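Local atomic coordinates of lipopolysaccharide heptosyltransferase 2 (PDB entry 1PSW), a protein that transfers the second heptose from ADP-L-glycero-D-manno-heptose onto the heptosyl-Kdo2-lipid A module during synthesis of the lipopolysaccharide inner core. Residues H104-R109 with D119-D124; I3-P8 with Y85-S90; E126-M131 with R146-L151. All blocks are in the same frame, centred on the assembly; numbering follows the deposited sequence.

Contact 1. Residues H104-R109 with D119-D124; sequences HRTGWR and DVRVLD
Strands 104-108 and 119-121 run parallel, 11° between their axes, and pair Thr106 with Asp119, Gly107 with Val120 and Trp108 with Arg121. Both backbone polar atoms of Arg121 bond to the same neighbouring segment: Arg121 N donates to Gly107 O (3.1 Å) and Arg121 O receives Arg109 N (2.9 Å), while the bond from Asp119 N to Arg105 O is weak. On the face that carries Thr106, Trp108, Asp119 and Arg121, Thr106 OG1 donates to the anti lone pair of Asp119 OD2 at 2.7 Å. A bend at chi2 (-63°) turns the Arg121 guanidinium back toward the same carboxylate, which it grips side-on, NE to OD1 and NH2 to OD2, so OD2 serves two donors; NH2 also reaches Tyr140 O. Thr106 CG2 lies over one face of this guanidinium. The Trp108 ring is sandwiched near its rim between Arg121 CB and Leu123 CD1, the latter 4.0 Å from the six-membered ring centroid in a CH-pi contact. Trp108 NE1 donates to Arg134 O, in helix 131-137. On the other side of the sheet Val120 CG2 packs against Arg109 CB. The pair closes one edge of the parallel sheet in the N-terminal Rossmann-like domain of a GT-B glycosyltransferase.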
ATOM      1  N   HIS A 104     -12.229  24.899  -5.961  1.00 40.09           N
ATOM      2  CA  HIS A 104     -10.861  24.732  -5.476  1.00 40.22           C
ATOM      3  C   HIS A 104     -10.293  23.367  -5.837  1.00 38.21           C
ATOM      4  O   HIS A 104     -10.735  22.342  -5.326  1.00 37.25           O
ATOM      5  CB  HIS A 104     -10.835  24.923  -3.959  1.00 44.61           C
ATOM      6  CG  HIS A 104     -11.415  26.227  -3.509  1.00 49.62           C
ATOM      7  ND1 HIS A 104     -12.714  26.600  -3.786  1.00 51.52           N
ATOM      8  CD2 HIS A 104     -10.872  27.252  -2.811  1.00 52.86           C
ATOM      9  CE1 HIS A 104     -12.944  27.796  -3.278  1.00 52.48           C
ATOM     10  NE2 HIS A 104     -11.843  28.216  -2.680  1.00 53.79           N
ATOM     11  N   ARG A 105      -9.301  23.371  -6.716  1.00 35.12           N
ATOM     12  CA  ARG A 105      -8.661  22.146  -7.169  1.00 34.25           C
ATOM     13  C   ARG A 105      -7.164  22.187  -6.859  1.00 34.02           C
ATOM     14  O   ARG A 105      -6.418  22.954  -7.468  1.00 32.52           O
ATOM     15  CB  ARG A 105      -8.905  21.980  -8.667  1.00 33.69           C
ATOM     16  CG  ARG A 105     -10.380  22.116  -9.045  1.00 33.76           C
ATOM     17  CD  ARG A 105     -10.614  21.897 -10.535  1.00 35.71           C
ATOM     18  NE  ARG A 105      -9.991  22.933 -11.361  1.00 37.49           N
ATOM     19  CZ  ARG A 105     -10.330  24.219 -11.340  1.00 38.72           C
ATOM     20  NH1 ARG A 105     -11.293  24.645 -10.534  1.00 37.41           N
ATOM     21  NH2 ARG A 105      -9.708  25.082 -12.131  1.00 38.19           N
ATOM     22  N   THR A 106      -6.740  21.346  -5.914  1.00 32.73           N
ATOM     23  CA  THR A 106      -5.347  21.294  -5.459  1.00 31.29           C
ATOM     24  C   THR A 106      -4.555  20.058  -5.884  1.00 30.17           C
ATOM     25  O   THR A 106      -5.114  18.977  -6.057  1.00 27.65           O
ATOM     26  CB  THR A 106      -5.282  21.365  -3.922  1.00 32.02           C
ATOM     27  OG1 THR A 106      -6.075  22.466  -3.459  1.00 32.98           O
ATOM     28  CG2 THR A 106      -3.840  21.543  -3.456  1.00 31.38           C
ATOM     29  N   GLY A 107      -3.243  20.230  -6.027  1.00 28.94           N
ATOM     30  CA  GLY A 107      -2.377  19.129  -6.407  1.00 28.24           C
ATOM     31  C   GLY A 107      -0.996  19.602  -6.809  1.00 28.92           C
ATOM     32  O   GLY A 107      -0.810  20.777  -7.126  1.00 29.89           O
ATOM     33  N   TRP A 108      -0.014  18.705  -6.781  1.00 27.98           N
ATOM     34  CA  TRP A 108       1.333  19.094  -7.185  1.00 27.17           C
ATOM     35  C   TRP A 108       1.300  19.324  -8.690  1.00 27.59           C
ATOM     36  O   TRP A 108       0.479  18.741  -9.394  1.00 25.92           O
ATOM     37  CB  TRP A 108       2.352  18.009  -6.827  1.00 26.23           C
ATOM     38  CG  TRP A 108       2.475  17.806  -5.348  1.00 25.28           C
ATOM     39  CD1 TRP A 108       1.860  16.847  -4.593  1.00 24.21           C
ATOM     40  CD2 TRP A 108       3.224  18.619  -4.433  1.00 24.42           C
ATOM     41  NE1 TRP A 108       2.182  17.012  -3.264  1.00 22.85           N
ATOM     42  CE2 TRP A 108       3.016  18.092  -3.140  1.00 23.59           C
ATOM     43  CE3 TRP A 108       4.054  19.743  -4.582  1.00 25.68           C
ATOM     44  CZ2 TRP A 108       3.600  18.648  -2.001  1.00 23.52           C
ATOM     45  CZ3 TRP A 108       4.640  20.296  -3.445  1.00 26.24           C
ATOM     46  CH2 TRP A 108       4.407  19.746  -2.172  1.00 26.32           C
ATOM     47  N   ARG A 109       2.184  20.182  -9.177  1.00 28.19           N
ATOM     48  CA  ARG A 109       2.227  20.507 -10.597  1.00 29.65           C
ATOM     49  C   ARG A 109       2.191  19.294 -11.524  1.00 29.87           C
ATOM     50  O   ARG A 109       1.453  19.291 -12.507  1.00 29.63           O
ATOM     51  CB  ARG A 109       3.460  21.361 -10.896  1.00 30.58           C
ATOM     52  CG  ARG A 109       3.487  21.946 -12.297  1.00 32.65           C
ATOM     53  CD  ARG A 109       4.564  23.011 -12.416  1.00 33.78           C
ATOM     54  NE  ARG A 109       5.905  22.477 -12.192  1.00 35.33           N
ATOM     55  CZ  ARG A 109       7.002  23.226 -12.146  1.00 35.73           C
ATOM     56  NH1 ARG A 109       6.911  24.538 -12.308  1.00 35.56           N
ATOM     57  NH2 ARG A 109       8.186  22.665 -11.942  1.00 35.04           N
ATOM     58  N   ASP A 119      -4.753  25.676  -7.821  1.00 43.06           N
ATOM     59  CA  ASP A 119      -3.973  25.723  -6.591  1.00 41.76           C
ATOM     60  C   ASP A 119      -2.806  24.756  -6.760  1.00 42.19           C
ATOM     61  O   ASP A 119      -2.656  23.794  -6.005  1.00 42.91           O
ATOM     62  CB  ASP A 119      -4.845  25.328  -5.396  1.00 42.64           C
ATOM     63  CG  ASP A 119      -4.087  25.356  -4.080  1.00 43.73           C
ATOM     64  OD1 ASP A 119      -3.138  26.154  -3.949  1.00 46.62           O
ATOM     65  OD2 ASP A 119      -4.453  24.589  -3.166  1.00 42.92           O
ATOM     66  N   VAL A 120      -1.994  25.029  -7.777  1.00 40.67           N
ATOM     67  CA  VAL A 120      -0.831  24.215  -8.104  1.00 39.65           C
ATOM     68  C   VAL A 120       0.293  24.409  -7.093  1.00 38.67           C
ATOM     69  O   VAL A 120       0.591  25.532  -6.684  1.00 38.97           O
ATOM     70  CB  VAL A 120      -0.305  24.565  -9.518  1.00 41.49           C
ATOM     71  CG1 VAL A 120       0.053  26.043  -9.589  1.00 42.67           C
ATOM     72  CG2 VAL A 120       0.904  23.708  -9.860  1.00 42.65           C
ATOM     73  N   ARG A 121       0.911  23.306  -6.688  1.00 35.92           N
ATOM     74  CA  ARG A 121       2.009  23.354  -5.730  1.00 34.79           C
ATOM     75  C   ARG A 121       3.284  22.929  -6.455  1.00 33.13           C
ATOM     76  O   ARG A 121       3.324  21.865  -7.068  1.00 31.57           O
ATOM     77  CB  ARG A 121       1.733  22.401  -4.558  1.00 34.88           C
ATOM     78  CG  ARG A 121       0.358  22.549  -3.897  1.00 34.47           C
ATOM     79  CD  ARG A 121       0.172  23.916  -3.258  1.00 34.51           C
ATOM     80  NE  ARG A 121      -1.118  24.051  -2.575  1.00 34.45           N
ATOM     81  CZ  ARG A 121      -1.427  23.471  -1.418  1.00 34.30           C
ATOM     82  NH1 ARG A 121      -0.541  22.705  -0.792  1.00 31.26           N
ATOM     83  NH2 ARG A 121      -2.623  23.667  -0.877  1.00 32.00           N
ATOM     84  N   VAL A 122       4.319  23.764  -6.396  1.00 34.12           N
ATOM     85  CA  VAL A 122       5.586  23.445  -7.054  1.00 34.78           C
ATOM     86  C   VAL A 122       6.393  22.571  -6.108  1.00 34.40           C
ATOM     87  O   VAL A 122       6.711  22.976  -4.988  1.00 32.14           O
ATOM     88  CB  VAL A 122       6.410  24.711  -7.375  1.00 36.11           C
ATOM     89  CG1 VAL A 122       7.610  24.340  -8.224  1.00 35.85           C
ATOM     90  CG2 VAL A 122       5.543  25.731  -8.086  1.00 38.60           C
ATOM     91  N   LEU A 123       6.735  21.378  -6.576  1.00 34.97           N
ATOM     92  CA  LEU A 123       7.468  20.413  -5.775  1.00 35.94           C
ATOM     93  C   LEU A 123       8.985  20.563  -5.731  1.00 37.17           C
ATOM     94  O   LEU A 123       9.653  20.644  -6.760  1.00 36.66           O
ATOM     95  CB  LEU A 123       7.115  18.999  -6.247  1.00 35.21           C
ATOM     96  CG  LEU A 123       7.795  17.826  -5.540  1.00 35.98           C
ATOM     97  CD1 LEU A 123       7.461  17.856  -4.057  1.00 34.18           C
ATOM     98  CD2 LEU A 123       7.339  16.516  -6.168  1.00 34.73           C
ATOM     99  N   ASP A 124       9.515  20.597  -4.513  1.00 37.81           N
ATOM    100  CA  ASP A 124      10.950  20.692  -4.268  1.00 37.54           C
ATOM    101  C   ASP A 124      11.284  19.339  -3.639  1.00 36.37           C
ATOM    102  O   ASP A 124      11.120  19.151  -2.434  1.00 35.06           O
ATOM    103  CB  ASP A 124      11.246  21.819  -3.275  1.00 39.20           C
ATOM    104  CG  ASP A 124      12.735  22.035  -3.055  1.00 40.97           C
ATOM    105  OD1 ASP A 124      13.497  21.046  -3.083  1.00 40.18           O
ATOM    106  OD2 ASP A 124      13.149  23.193  -2.841  1.00 44.03           O
TER

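Contact 2. Residues I3-P8 with Y85-S90; sequences ILVIGP and YVLPNS
Val5 beside Tyr85 and Ile6 beside Val86 form the parallel pairing of strands 2-6 and 83-86, the two middle strands of the N-terminal Rossmann-like sheet, whose strand order is 3-2-1-4-5-6. Three backbone hydrogen bonds join them: Tyr85 N to Leu4 O (2.9 Å), Ile6 N to Tyr85 O (2.8 Å) and Leu87 N to Ile6 O (3.0 Å). The last continues the pairing just beyond strand 83-86. A CA-H...O contact from Val5 also reaches Tyr85 O.

Apolar packing occupies both faces. On the face of Val5 and Tyr85, Ile3 CG2 meets the edge of the tyrosine ring, 3.5 Å from Tyr85 CD2 and near the ring plane. With chi1 at -57°, Ile3 CG1 lies opposite the carbonyl carbon, and CG2 is the branch presented to the ring. Leu24 of helix 11-27 touches Tyr85 as well. Val5 CG1 meets Leu87 CD1, which also touches the Pro8 ring at CD, with Leu87 and Pro8 side by side. On the face of Ile6 and Val86, the two side chains run alongside each other, CG1 of Ile6 against CG2 of Val86 at 4.0 Å; Pro97 of helix 95-99 packs on both.

Beyond the end of strand 83-86, Pro88 lies across the side chain of Ile6: Pro88 CD rests 3.9 Å from Ile6 CG2, and Pro88 CG sits 3.5 Å from Gly7 O.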
ATOM      1  N   ILE A   3     -15.430  16.982  -0.119  1.00 26.62           N
ATOM      2  CA  ILE A   3     -14.162  16.886  -0.814  1.00 25.40           C
ATOM      3  C   ILE A   3     -14.099  15.702  -1.771  1.00 24.36           C
ATOM      4  O   ILE A   3     -14.506  14.590  -1.436  1.00 24.41           O
ATOM      5  CB  ILE A   3     -13.012  16.771   0.212  1.00 23.48           C
ATOM      6  CG1 ILE A   3     -13.046  17.979   1.154  1.00 24.29           C
ATOM      7  CG2 ILE A   3     -11.684  16.686  -0.501  1.00 22.69           C
ATOM      8  CD1 ILE A   3     -12.151  17.845   2.379  1.00 21.54           C
ATOM      9  N   LEU A   4     -13.593  15.958  -2.973  1.00 21.80           N
ATOM     10  CA  LEU A   4     -13.430  14.917  -3.976  1.00 21.97           C
ATOM     11  C   LEU A   4     -11.937  14.679  -4.148  1.00 22.28           C
ATOM     12  O   LEU A   4     -11.172  15.616  -4.378  1.00 23.97           O
ATOM     13  CB  LEU A   4     -14.026  15.344  -5.319  1.00 21.87           C
ATOM     14  CG  LEU A   4     -13.682  14.415  -6.494  1.00 23.34           C
ATOM     15  CD1 LEU A   4     -14.281  13.042  -6.260  1.00 22.61           C
ATOM     16  CD2 LEU A   4     -14.199  15.003  -7.809  1.00 25.70           C
ATOM     17  N   VAL A   5     -11.523  13.425  -4.034  1.00 20.70           N
ATOM     18  CA  VAL A   5     -10.115  13.090  -4.187  1.00 19.91           C
ATOM     19  C   VAL A   5      -9.905  12.147  -5.361  1.00 20.70           C
ATOM     20  O   VAL A   5     -10.596  11.138  -5.489  1.00 21.31           O
ATOM     21  CB  VAL A   5      -9.550  12.414  -2.907  1.00 18.41           C
ATOM     22  CG1 VAL A   5      -8.119  11.935  -3.151  1.00 19.30           C
ATOM     23  CG2 VAL A   5      -9.581  13.386  -1.749  1.00 18.89           C
ATOM     24  N   ILE A   6      -8.967  12.497  -6.234  1.00 20.99           N
ATOM     25  CA  ILE A   6      -8.644  11.646  -7.365  1.00 21.00           C
ATOM     26  C   ILE A   6      -7.493  10.815  -6.820  1.00 21.26           C
ATOM     27  O   ILE A   6      -6.373  11.308  -6.690  1.00 20.29           O
ATOM     28  CB  ILE A   6      -8.157  12.469  -8.578  1.00 22.44           C
ATOM     29  CG1 ILE A   6      -9.194  13.531  -8.954  1.00 21.42           C
ATOM     30  CG2 ILE A   6      -7.869  11.540  -9.750  1.00 21.95           C
ATOM     31  CD1 ILE A   6     -10.560  12.978  -9.335  1.00 22.17           C
ATOM     32  N   GLY A   7      -7.776   9.566  -6.471  1.00 22.43           N
ATOM     33  CA  GLY A   7      -6.747   8.718  -5.898  1.00 22.41           C
ATOM     34  C   GLY A   7      -5.815   8.067  -6.895  1.00 23.94           C
ATOM     35  O   GLY A   7      -6.144   7.960  -8.083  1.00 22.15           O
ATOM     36  N   PRO A   8      -4.635   7.618  -6.434  1.00 23.53           N
ATOM     37  CA  PRO A   8      -3.658   6.970  -7.308  1.00 25.84           C
ATOM     38  C   PRO A   8      -4.104   5.573  -7.707  1.00 26.40           C
ATOM     39  O   PRO A   8      -5.037   5.027  -7.121  1.00 29.23           O
ATOM     40  CB  PRO A   8      -2.391   6.975  -6.462  1.00 25.53           C
ATOM     41  CG  PRO A   8      -2.916   6.829  -5.076  1.00 25.15           C
ATOM     42  CD  PRO A   8      -4.095   7.778  -5.071  1.00 24.78           C
ATOM     43  N   TYR A  85      -8.808  17.265  -4.738  1.00 22.42           N
ATOM     44  CA  TYR A  85      -7.375  17.002  -4.620  1.00 22.09           C
ATOM     45  C   TYR A  85      -7.012  15.946  -5.655  1.00 20.87           C
ATOM     46  O   TYR A  85      -7.602  14.868  -5.681  1.00 23.26           O
ATOM     47  CB  TYR A  85      -7.027  16.487  -3.214  1.00 21.12           C
ATOM     48  CG  TYR A  85      -7.216  17.504  -2.113  1.00 20.65           C
ATOM     49  CD1 TYR A  85      -6.191  18.386  -1.761  1.00 22.48           C
ATOM     50  CD2 TYR A  85      -8.437  17.622  -1.453  1.00 20.88           C
ATOM     51  CE1 TYR A  85      -6.383  19.359  -0.784  1.00 21.53           C
ATOM     52  CE2 TYR A  85      -8.634  18.597  -0.477  1.00 22.72           C
ATOM     53  CZ  TYR A  85      -7.608  19.460  -0.150  1.00 22.21           C
ATOM     54  OH  TYR A  85      -7.806  20.438   0.801  1.00 24.87           O
ATOM     55  N   VAL A  86      -6.050  16.261  -6.512  1.00 19.83           N
ATOM     56  CA  VAL A  86      -5.617  15.327  -7.541  1.00 20.86           C
ATOM     57  C   VAL A  86      -4.268  14.764  -7.120  1.00 20.06           C
ATOM     58  O   VAL A  86      -3.280  15.499  -7.043  1.00 21.33           O
ATOM     59  CB  VAL A  86      -5.497  16.031  -8.915  1.00 20.72           C
ATOM     60  CG1 VAL A  86      -5.156  15.023 -10.002  1.00 20.78           C
ATOM     61  CG2 VAL A  86      -6.805  16.738  -9.250  1.00 21.08           C
ATOM     62  N   LEU A  87      -4.225  13.461  -6.842  1.00 19.59           N
ATOM     63  CA  LEU A  87      -2.993  12.811  -6.378  1.00 19.05           C
ATOM     64  C   LEU A  87      -2.100  12.255  -7.475  1.00 18.52           C
ATOM     65  O   LEU A  87      -0.878  12.277  -7.350  1.00 19.53           O
ATOM     66  CB  LEU A  87      -3.344  11.727  -5.350  1.00 18.19           C
ATOM     67  CG  LEU A  87      -4.136  12.268  -4.144  1.00 18.88           C
ATOM     68  CD1 LEU A  87      -4.354  11.166  -3.101  1.00 19.53           C
ATOM     69  CD2 LEU A  87      -3.380  13.441  -3.524  1.00 19.65           C
ATOM     70  N   PRO A  88      -2.690  11.736  -8.561  1.00 20.06           N
ATOM     71  CA  PRO A  88      -1.819  11.216  -9.620  1.00 21.73           C
ATOM     72  C   PRO A  88      -1.092  12.416 -10.229  1.00 22.94           C
ATOM     73  O   PRO A  88      -1.474  13.560  -9.974  1.00 21.98           O
ATOM     74  CB  PRO A  88      -2.806  10.577 -10.599  1.00 23.00           C
ATOM     75  CG  PRO A  88      -3.946  10.165  -9.709  1.00 21.25           C
ATOM     76  CD  PRO A  88      -4.093  11.358  -8.806  1.00 20.52           C
ATOM     77  N   ASN A  89      -0.052  12.175 -11.018  1.00 24.77           N
ATOM     78  CA  ASN A  89       0.684  13.274 -11.637  1.00 27.77           C
ATOM     79  C   ASN A  89       0.256  13.514 -13.082  1.00 28.47           C
ATOM     80  O   ASN A  89       0.525  14.575 -13.634  1.00 29.69           O
ATOM     81  CB  ASN A  89       2.191  12.996 -11.601  1.00 27.38           C
ATOM     82  CG  ASN A  89       2.783  13.168 -10.214  1.00 30.24           C
ATOM     83  OD1 ASN A  89       2.805  14.273  -9.670  1.00 30.65           O
ATOM     84  ND2 ASN A  89       3.261  12.073  -9.634  1.00 33.95           N
ATOM     85  N   SER A  90      -0.415  12.537 -13.684  1.00 30.57           N
ATOM     86  CA  SER A  90      -0.843  12.655 -15.073  1.00 33.05           C
ATOM     87  C   SER A  90      -1.700  13.890 -15.306  1.00 33.66           C
ATOM     88  O   SER A  90      -2.441  14.334 -14.428  1.00 32.91           O
ATOM     89  CB  SER A  90      -1.622  11.417 -15.505  1.00 34.48           C
ATOM     90  OG  SER A  90      -2.916  11.422 -14.946  1.00 34.90           O
TER

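Contact 3. Residues E126-M131 with R146-L151; sequences EAWPLM and RTAQDL
Trp128 and Ala127 meet residues 146-151 where the segments flanking helix 131-137 come together: 126-131 leads into the helix and 146-151, with a short 3-10 turn at 148-150, follows it. Both belong to the N-terminal Rossmann-like domain of this GT-B enzyme. One backbone hydrogen bond ties them directly, Ala148 N to Ala127 O at 3.0 Å. Beside it Ala127 CB rests against Arg146 O at 3.4 Å.

The Trp128 side chain supplies most of the remaining contact. From CB, CG turns anti to the carbonyl carbon (chi1 -49°) and the indole swings toward 146-151, lying against its backbone. CD2, at the ring fusion, faces Ala148 N. Next along this branch, Trp128 CE3 touches Ala148 CB at 3.9 Å. Trp128 CZ3 then packs on Ala148 CA at 3.5 Å. On the other branch, Trp128 NE1 comes 3.6 Å from Arg146 O, a proximity without a hydrogen bond, and CE2 approaches Thr147 CA. CZ2 meets the Arg146-Thr147 peptide. The branches join at the tip, where Trp128 CH2 lies 3.3 Å from Thr147 O. Thr147 C and Ala148 N thus sit over one ring face, toward the rim, so the indole covers the peptide whose N-H is bonded to Ala127 O.

Neighbours complete the setting: Ala137 of helix 131-137 and Met145 also touch Trp128, whose backbone O accepts from Arg134 NE. The 3-10 turn is held by backbone bonds from Asp150 N to Thr147 O and from Leu151 N to Ala148 O. It brings Leu151 to the rim of the indole, where Leu151 CG lies in the ring plane, 3.9 Å from Trp128 CZ3.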
ATOM      1  N   GLU A 126      13.843  17.909  -2.599  1.00 33.54           N
ATOM      2  CA  GLU A 126      14.724  17.918  -1.440  1.00 33.56           C
ATOM      3  C   GLU A 126      14.012  18.427  -0.195  1.00 30.59           C
ATOM      4  O   GLU A 126      14.392  18.091   0.926  1.00 29.66           O
ATOM      5  CB  GLU A 126      15.958  18.774  -1.722  1.00 37.57           C
ATOM      6  CG  GLU A 126      16.818  18.243  -2.860  1.00 44.78           C
ATOM      7  CD  GLU A 126      18.155  18.951  -2.983  1.00 48.64           C
ATOM      8  OE1 GLU A 126      18.160  20.184  -3.185  1.00 51.92           O
ATOM      9  OE2 GLU A 126      19.200  18.272  -2.877  1.00 51.52           O
ATOM     10  N   ALA A 127      12.980  19.239  -0.393  1.00 26.26           N
ATOM     11  CA  ALA A 127      12.222  19.788   0.726  1.00 24.75           C
ATOM     12  C   ALA A 127      11.153  18.817   1.233  1.00 23.11           C
ATOM     13  O   ALA A 127      10.666  18.949   2.356  1.00 23.06           O
ATOM     14  CB  ALA A 127      11.578  21.113   0.314  1.00 23.66           C
ATOM     15  N   TRP A 128      10.792  17.852   0.389  1.00 21.18           N
ATOM     16  CA  TRP A 128       9.783  16.835   0.723  1.00 21.80           C
ATOM     17  C   TRP A 128      10.303  15.475   0.266  1.00 20.65           C
ATOM     18  O   TRP A 128       9.880  14.959  -0.765  1.00 21.22           O
ATOM     19  CB  TRP A 128       8.464  17.135   0.009  1.00 22.64           C
ATOM     20  CG  TRP A 128       8.017  18.547   0.175  1.00 23.21           C
ATOM     21  CD1 TRP A 128       8.346  19.611  -0.617  1.00 23.54           C
ATOM     22  CD2 TRP A 128       7.211  19.069   1.234  1.00 23.28           C
ATOM     23  NE1 TRP A 128       7.798  20.763  -0.115  1.00 22.85           N
ATOM     24  CE2 TRP A 128       7.098  20.461   1.024  1.00 23.93           C
ATOM     25  CE3 TRP A 128       6.580  18.497   2.346  1.00 23.47           C
ATOM     26  CZ2 TRP A 128       6.373  21.292   1.885  1.00 22.95           C
ATOM     27  CZ3 TRP A 128       5.861  19.324   3.202  1.00 23.44           C
ATOM     28  CH2 TRP A 128       5.766  20.706   2.966  1.00 25.05           C
ATOM     29  N   PRO A 129      11.217  14.870   1.043  1.00 20.75           N
ATOM     30  CA  PRO A 129      11.819  13.567   0.728  1.00 20.83           C
ATOM     31  C   PRO A 129      10.895  12.351   0.768  1.00 20.17           C
ATOM     32  O   PRO A 129      11.136  11.370   0.061  1.00 20.33           O
ATOM     33  CB  PRO A 129      12.950  13.463   1.744  1.00 21.52           C
ATOM     34  CG  PRO A 129      12.384  14.172   2.930  1.00 23.13           C
ATOM     35  CD  PRO A 129      11.738  15.393   2.320  1.00 20.51           C
ATOM     36  N   LEU A 130       9.841  12.406   1.575  1.00 18.91           N
ATOM     37  CA  LEU A 130       8.924  11.273   1.684  1.00 18.99           C
ATOM     38  C   LEU A 130       7.606  11.504   0.959  1.00 17.23           C
ATOM     39  O   LEU A 130       7.057  12.595   1.004  1.00 16.59           O
ATOM     40  CB  LEU A 130       8.644  10.971   3.162  1.00 18.46           C
ATOM     41  CG  LEU A 130       9.873  10.659   4.029  1.00 19.70           C
ATOM     42  CD1 LEU A 130       9.433  10.296   5.443  1.00 18.27           C
ATOM     43  CD2 LEU A 130      10.651   9.517   3.404  1.00 21.15           C
HETATM   44  N   MSE A 131       7.106  10.472   0.288  1.00 18.64           N
HETATM   45  CA  MSE A 131       5.841  10.584  -0.412  1.00 20.14           C
HETATM   46  C   MSE A 131       4.723  10.926   0.559  1.00 19.07           C
HETATM   47  O   MSE A 131       3.837  11.703   0.221  1.00 17.92           O
HETATM   48  CB  MSE A 131       5.483   9.280  -1.133  1.00 24.57           C
HETATM   49  CG  MSE A 131       3.981   9.133  -1.400  1.00 33.11           C
HETATM   50 SE   MSE A 131       3.497   7.611  -2.512  1.00 48.09          SE
HETATM   51  CE  MSE A 131       3.123   8.518  -4.174  1.00 41.85           C
ATOM     52  N   ARG A 146       7.032  25.110   3.462  1.00 43.17           N
ATOM     53  CA  ARG A 146       8.143  25.207   2.519  1.00 42.00           C
ATOM     54  C   ARG A 146       8.919  23.900   2.534  1.00 38.40           C
ATOM     55  O   ARG A 146       9.466  23.483   1.516  1.00 38.00           O
ATOM     56  CB  ARG A 146       9.067  26.367   2.887  1.00 45.71           C
ATOM     57  CG  ARG A 146       9.568  26.312   4.305  1.00 50.81           C
ATOM     58  CD  ARG A 146      10.350  27.555   4.675  1.00 55.68           C
ATOM     59  NE  ARG A 146      10.513  27.655   6.122  1.00 59.45           N
ATOM     60  CZ  ARG A 146       9.505  27.813   6.974  1.00 59.68           C
ATOM     61  NH1 ARG A 146       8.258  27.893   6.523  1.00 60.41           N
ATOM     62  NH2 ARG A 146       9.741  27.882   8.277  1.00 60.02           N
ATOM     63  N   THR A 147       8.967  23.259   3.700  1.00 34.48           N
ATOM     64  CA  THR A 147       9.654  21.977   3.850  1.00 31.40           C
ATOM     65  C   THR A 147       8.811  21.078   4.747  1.00 28.22           C
ATOM     66  O   THR A 147       7.887  21.546   5.406  1.00 25.25           O
ATOM     67  CB  THR A 147      11.061  22.131   4.485  1.00 31.17           C
ATOM     68  OG1 THR A 147      10.930  22.452   5.874  1.00 34.98           O
ATOM     69  CG2 THR A 147      11.843  23.235   3.789  1.00 34.44           C
ATOM     70  N   ALA A 148       9.137  19.790   4.774  1.00 25.79           N
ATOM     71  CA  ALA A 148       8.399  18.835   5.584  1.00 25.87           C
ATOM     72  C   ALA A 148       8.502  19.149   7.068  1.00 25.65           C
ATOM     73  O   ALA A 148       7.650  18.731   7.853  1.00 24.48           O
ATOM     74  CB  ALA A 148       8.901  17.416   5.307  1.00 24.77           C
ATOM     75  N   GLN A 149       9.535  19.884   7.462  1.00 25.94           N
ATOM     76  CA  GLN A 149       9.712  20.228   8.869  1.00 27.42           C
ATOM     77  C   GLN A 149       8.614  21.161   9.364  1.00 26.25           C
ATOM     78  O   GLN A 149       8.365  21.232  10.565  1.00 26.25           O
ATOM     79  CB  GLN A 149      11.084  20.869   9.088  1.00 30.86           C
ATOM     80  CG  GLN A 149      11.367  21.293  10.531  1.00 36.37           C
ATOM     81  CD  GLN A 149      11.175  20.162  11.537  1.00 40.92           C
ATOM     82  OE1 GLN A 149      11.660  19.045  11.333  1.00 42.41           O
ATOM     83  NE2 GLN A 149      10.480  20.452  12.637  1.00 41.06           N
ATOM     84  N   ASP A 150       7.960  21.876   8.450  1.00 25.29           N
ATOM     85  CA  ASP A 150       6.884  22.782   8.837  1.00 27.09           C
ATOM     86  C   ASP A 150       5.572  22.061   9.121  1.00 27.31           C
ATOM     87  O   ASP A 150       4.658  22.639   9.707  1.00 29.16           O
ATOM     88  CB  ASP A 150       6.630  23.831   7.755  1.00 28.30           C
ATOM     89  CG  ASP A 150       7.807  24.755   7.557  1.00 29.77           C
ATOM     90  OD1 ASP A 150       8.513  25.035   8.549  1.00 30.49           O
ATOM     91  OD2 ASP A 150       8.011  25.203   6.415  1.00 29.26           O
ATOM     92  N   LEU A 151       5.470  20.805   8.706  1.00 25.43           N
ATOM     93  CA  LEU A 151       4.249  20.047   8.923  1.00 25.56           C
ATOM     94  C   LEU A 151       3.954  19.825  10.395  1.00 26.66           C
ATOM     95  O   LEU A 151       4.823  19.385  11.152  1.00 26.20           O
ATOM     96  CB  LEU A 151       4.331  18.691   8.223  1.00 24.41           C
ATOM     97  CG  LEU A 151       4.300  18.689   6.700  1.00 24.74           C
ATOM     98  CD1 LEU A 151       4.501  17.265   6.204  1.00 24.37           C
ATOM     99  CD2 LEU A 151       2.968  19.251   6.206  1.00 24.13           C
TER

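How the contacts relate
Contacts 1 and 2 belong to one sheet: strands 83-86 and 104-108 are neighbours in it, and the contact centres lie 11 Å apart. A probable hydrogen bond from Val86 N to Thr106 O (2.9 Å) joins them, with Thr106 CB packed on Tyr85 CD1 at 3.8 Å. Contact 3 continues from the outer edge of this sheet, its centre 14 Å from that of contact 1; Trp108 and Trp128 meet edge-to-face, and Leu123 CD1 lies 4.0 Å from Trp128 CD1. Contacts 2 and 3 do not touch, their nearest atoms being about 6 Å apart. The three contacts therefore run from mid-sheet through its edge to the loops flanking helix 131-137.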